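Local atomic coordinates of fatty acyl CoA synthetase FADD13 (FATTY-ACYL-CoA SYNTHETASE) (Mycobacterium tuberculosis, PDB entry 3R44), a protein that belongs to the adenylate-forming (ANL) superfamily of AMP-binding enzymes, with a large N-terminal part and a smaller C-terminal domain. Residues A[313-318]-A[392-397]. Sequence-based numbering, arbitrary orientation.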
ATOM      1  N   GLN A 313      11.299  -2.513  -7.038  1.00 19.54           N
ATOM      2  CA  GLN A 313      10.974  -2.029  -5.699  1.00 18.38           C
ATOM      3  C   GLN A 313      10.530  -0.591  -5.815  1.00 17.79           C
ATOM      4  O   GLN A 313      10.710   0.012  -6.855  1.00 15.11           O
ATOM      5  CB  GLN A 313      12.226  -2.121  -4.803  1.00 19.59           C
ATOM      6  CG  GLN A 313      12.700  -3.481  -4.542  1.00 24.22           C
ATOM      7  CD  GLN A 313      14.060  -3.469  -3.892  1.00 27.75           C
ATOM      8  OE1 GLN A 313      14.144  -3.305  -2.682  1.00 30.86           O
ATOM      9  NE2 GLN A 313      15.133  -3.626  -4.694  1.00 23.86           N
ATOM     10  N   GLY A 314       9.911  -0.055  -4.789  1.00 16.92           N
ATOM     11  CA  GLY A 314       9.602   1.362  -4.779  1.00 17.80           C
ATOM     12  C   GLY A 314       9.051   1.914  -3.504  1.00 18.31           C
ATOM     13  O   GLY A 314       9.025   1.236  -2.464  1.00 20.23           O
ATOM     14  N   TYR A 315       8.538   3.127  -3.615  1.00 16.31           N
ATOM     15  CA  TYR A 315       7.969   3.845  -2.541  1.00 15.70           C
ATOM     16  C   TYR A 315       6.652   4.449  -3.008  1.00 15.56           C
ATOM     17  O   TYR A 315       6.605   5.103  -4.079  1.00 13.76           O
ATOM     18  CB  TYR A 315       8.902   4.959  -2.157  1.00 16.07           C
ATOM     19  CG  TYR A 315       8.320   5.982  -1.213  1.00 16.31           C
ATOM     20  CD1 TYR A 315       8.127   5.681   0.140  1.00 17.61           C
ATOM     21  CD2 TYR A 315       7.962   7.244  -1.671  1.00 15.49           C
ATOM     22  CE1 TYR A 315       7.666   6.638   1.028  1.00 17.91           C
ATOM     23  CE2 TYR A 315       7.467   8.196  -0.796  1.00 18.15           C
ATOM     24  CZ  TYR A 315       7.310   7.880   0.546  1.00 20.70           C
ATOM     25  OH  TYR A 315       6.809   8.851   1.384  1.00 23.27           O
ATOM     26  N   ALA A 316       5.606   4.241  -2.199  1.00 15.41           N
ATOM     27  CA  ALA A 316       4.282   4.844  -2.487  1.00 15.94           C
ATOM     28  C   ALA A 316       3.528   4.921  -1.177  1.00 16.76           C
ATOM     29  O   ALA A 316       3.967   4.306  -0.192  1.00 19.11           O
ATOM     30  CB  ALA A 316       3.537   3.982  -3.486  1.00 17.37           C
ATOM     31  N   LEU A 317       2.388   5.604  -1.178  1.00 17.00           N
ATOM     32  CA  LEU A 317       1.575   5.805   0.007  1.00 17.18           C
ATOM     33  C   LEU A 317       0.178   5.582  -0.466  1.00 14.02           C
ATOM     34  O   LEU A 317      -0.089   5.724  -1.646  1.00 12.77           O
ATOM     35  CB  LEU A 317       1.676   7.246   0.504  1.00 19.09           C
ATOM     36  CG  LEU A 317       2.998   7.805   0.982  1.00 24.30           C
ATOM     37  CD1 LEU A 317       2.687   9.118   1.745  1.00 26.88           C
ATOM     38  CD2 LEU A 317       3.665   6.791   1.909  1.00 28.35           C
ATOM     39  N   THR A 318      -0.748   5.381   0.439  1.00 13.80           N
ATOM     40  CA  THR A 318      -2.162   5.506   0.092  1.00 14.00           C
ATOM     41  C   THR A 318      -2.529   6.809  -0.630  1.00 13.12           C
ATOM     42  O   THR A 318      -3.227   6.769  -1.639  1.00 12.05           O
ATOM     43  CB  THR A 318      -3.037   5.247   1.344  1.00 15.75           C
ATOM     44  OG1 THR A 318      -2.647   3.966   1.876  1.00 18.69           O
ATOM     45  CG2 THR A 318      -4.512   5.205   0.995  1.00 14.97           C
ATOM     46  N   PHE A 392       2.457  17.483  -2.162  1.00 16.30           N
ATOM     47  CA  PHE A 392       1.934  16.719  -1.046  1.00 14.65           C
ATOM     48  C   PHE A 392       3.068  16.382  -0.067  1.00 13.97           C
ATOM     49  O   PHE A 392       4.061  15.805  -0.472  1.00 14.03           O
ATOM     50  CB  PHE A 392       1.275  15.416  -1.507  1.00 12.98           C
ATOM     51  CG  PHE A 392       0.873  14.553  -0.379  1.00 11.07           C
ATOM     52  CD1 PHE A 392      -0.223  14.881   0.411  1.00 14.47           C
ATOM     53  CD2 PHE A 392       1.579  13.417  -0.071  1.00 14.22           C
ATOM     54  CE1 PHE A 392      -0.550  14.121   1.504  1.00 17.03           C
ATOM     55  CE2 PHE A 392       1.239  12.653   0.990  1.00 13.19           C
ATOM     56  CZ  PHE A 392       0.164  12.981   1.784  1.00 16.70           C
ATOM     57  N   ARG A 393       2.914  16.742   1.195  1.00 13.92           N
ATOM     58  CA  ARG A 393       3.912  16.430   2.209  1.00 15.65           C
ATOM     59  C   ARG A 393       3.668  15.075   2.857  1.00 15.33           C
ATOM     60  O   ARG A 393       2.656  14.854   3.561  1.00 15.99           O
ATOM     61  CB  ARG A 393       3.905  17.512   3.260  1.00 16.42           C
ATOM     62  CG  ARG A 393       4.249  18.876   2.661  1.00 20.68           C
ATOM     63  CD  ARG A 393       4.206  20.055   3.625  1.00 24.22           C
ATOM     64  NE  ARG A 393       4.987  19.838   4.835  1.00 23.53           N
ATOM     65  CZ  ARG A 393       5.094  20.678   5.856  1.00 29.03           C
ATOM     66  NH1 ARG A 393       4.524  21.866   5.843  1.00 29.68           N
ATOM     67  NH2 ARG A 393       5.812  20.324   6.900  1.00 29.92           N
ATOM     68  N   THR A 394       4.577  14.152   2.638  1.00 15.93           N
ATOM     69  CA  THR A 394       4.355  12.781   3.064  1.00 15.61           C
ATOM     70  C   THR A 394       4.530  12.575   4.572  1.00 16.27           C
ATOM     71  O   THR A 394       3.992  11.602   5.100  1.00 19.24           O
ATOM     72  CB  THR A 394       5.312  11.781   2.337  1.00 14.60           C
ATOM     73  OG1 THR A 394       6.669  12.084   2.725  1.00 16.31           O
ATOM     74  CG2 THR A 394       5.189  11.875   0.803  1.00 12.26           C
ATOM     75  N   GLY A 395       5.319  13.413   5.245  1.00 17.17           N
ATOM     76  CA  GLY A 395       5.684  13.194   6.623  1.00 18.18           C
ATOM     77  C   GLY A 395       6.839  12.211   6.758  1.00 18.59           C
ATOM     78  O   GLY A 395       7.299  11.924   7.869  1.00 20.76           O
ATOM     79  N   ASP A 396       7.300  11.678   5.620  1.00 16.87           N
ATOM     80  CA  ASP A 396       8.417  10.733   5.620  1.00 18.11           C
ATOM     81  C   ASP A 396       9.678  11.522   5.294  1.00 18.36           C
ATOM     82  O   ASP A 396       9.635  12.501   4.537  1.00 16.92           O
ATOM     83  CB  ASP A 396       8.199   9.652   4.559  1.00 16.77           C
ATOM     84  CG  ASP A 396       7.006   8.735   4.839  1.00 21.37           C
ATOM     85  OD1 ASP A 396       6.467   8.641   5.974  1.00 22.92           O
ATOM     86  OD2 ASP A 396       6.578   8.104   3.859  1.00 24.08           O
ATOM     87  N   ILE A 397      10.814  11.147   5.871  1.00 19.11           N
ATOM     88  CA  ILE A 397      12.051  11.845   5.635  0.60 19.91           C
ATOM     89  C   ILE A 397      12.922  10.993   4.713  1.00 19.36           C
ATOM     90  O   ILE A 397      12.985   9.748   4.864  1.00 20.03           O
ATOM     91  CB  ILE A 397      12.820  12.088   6.950  0.60 21.81           C
ATOM     92  CG1 ILE A 397      11.965  12.871   7.949  0.60 22.61           C
ATOM     93  CG2 ILE A 397      14.191  12.785   6.679  0.60 24.24           C
ATOM     94  CD1 ILE A 397      11.353  14.158   7.405  0.60 22.22           C
TER
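Tyr-315 spans the gap to Asp-396 with the length of its side chain: CG anti to the backbone N (chi1 168°) carries the ring out from strand 310-316 toward the aspartate. The phenol OH donates to OD2 of Asp-396 at 2.6 Å, a short bond. It reaches that oxygen on the anti side of the carboxylate, 22° out of its plane, while the oxygen itself lies near the plane of the ring at its edge. Ring and carboxylate planes stand 68° apart. The same OD2 also forms a salt bridge with Arg-411, and OD1 accepts from the backbone N of Leu-412; the carboxylate is therefore held at both oxygens.

The tyrosine OH also comes to rest against the branch point of Thr-394, 3.4 Å from CB. The threonine OG1 is engaged by O of Val-365 and by the backbone N of Asp-396, from which it accepts at 3.0 Å, the signature of an ST turn.

Two residues on, Leu-317 adds the apolar half of the contact. Its two methyls divide the work. CD1 lies 3.8 Å from CB of Thr-394, the two side chains crossing at about a right angle, and touches the rim of the Phe-392 ring at CE2 (3.9 Å), close to the ring plane. CD2 passes OD2 of Asp-396 at 3.7 Å.

No backbone pairing joins the segments: the nearest CA atoms, of Leu-317 and Thr-394, are 8.1 Å apart. Side chains alone join the mixed sheet containing 310-316 to the chain corner at Gly-395, between strands 391-394 and 396-400. Two sequence motifs of the ANL family meet here: the YGxTE-type A5 motif, Tyr-315 to Glu-319 with Ala-316 at the glycine position, and the TGD of A7, Thr-394 to Asp-396.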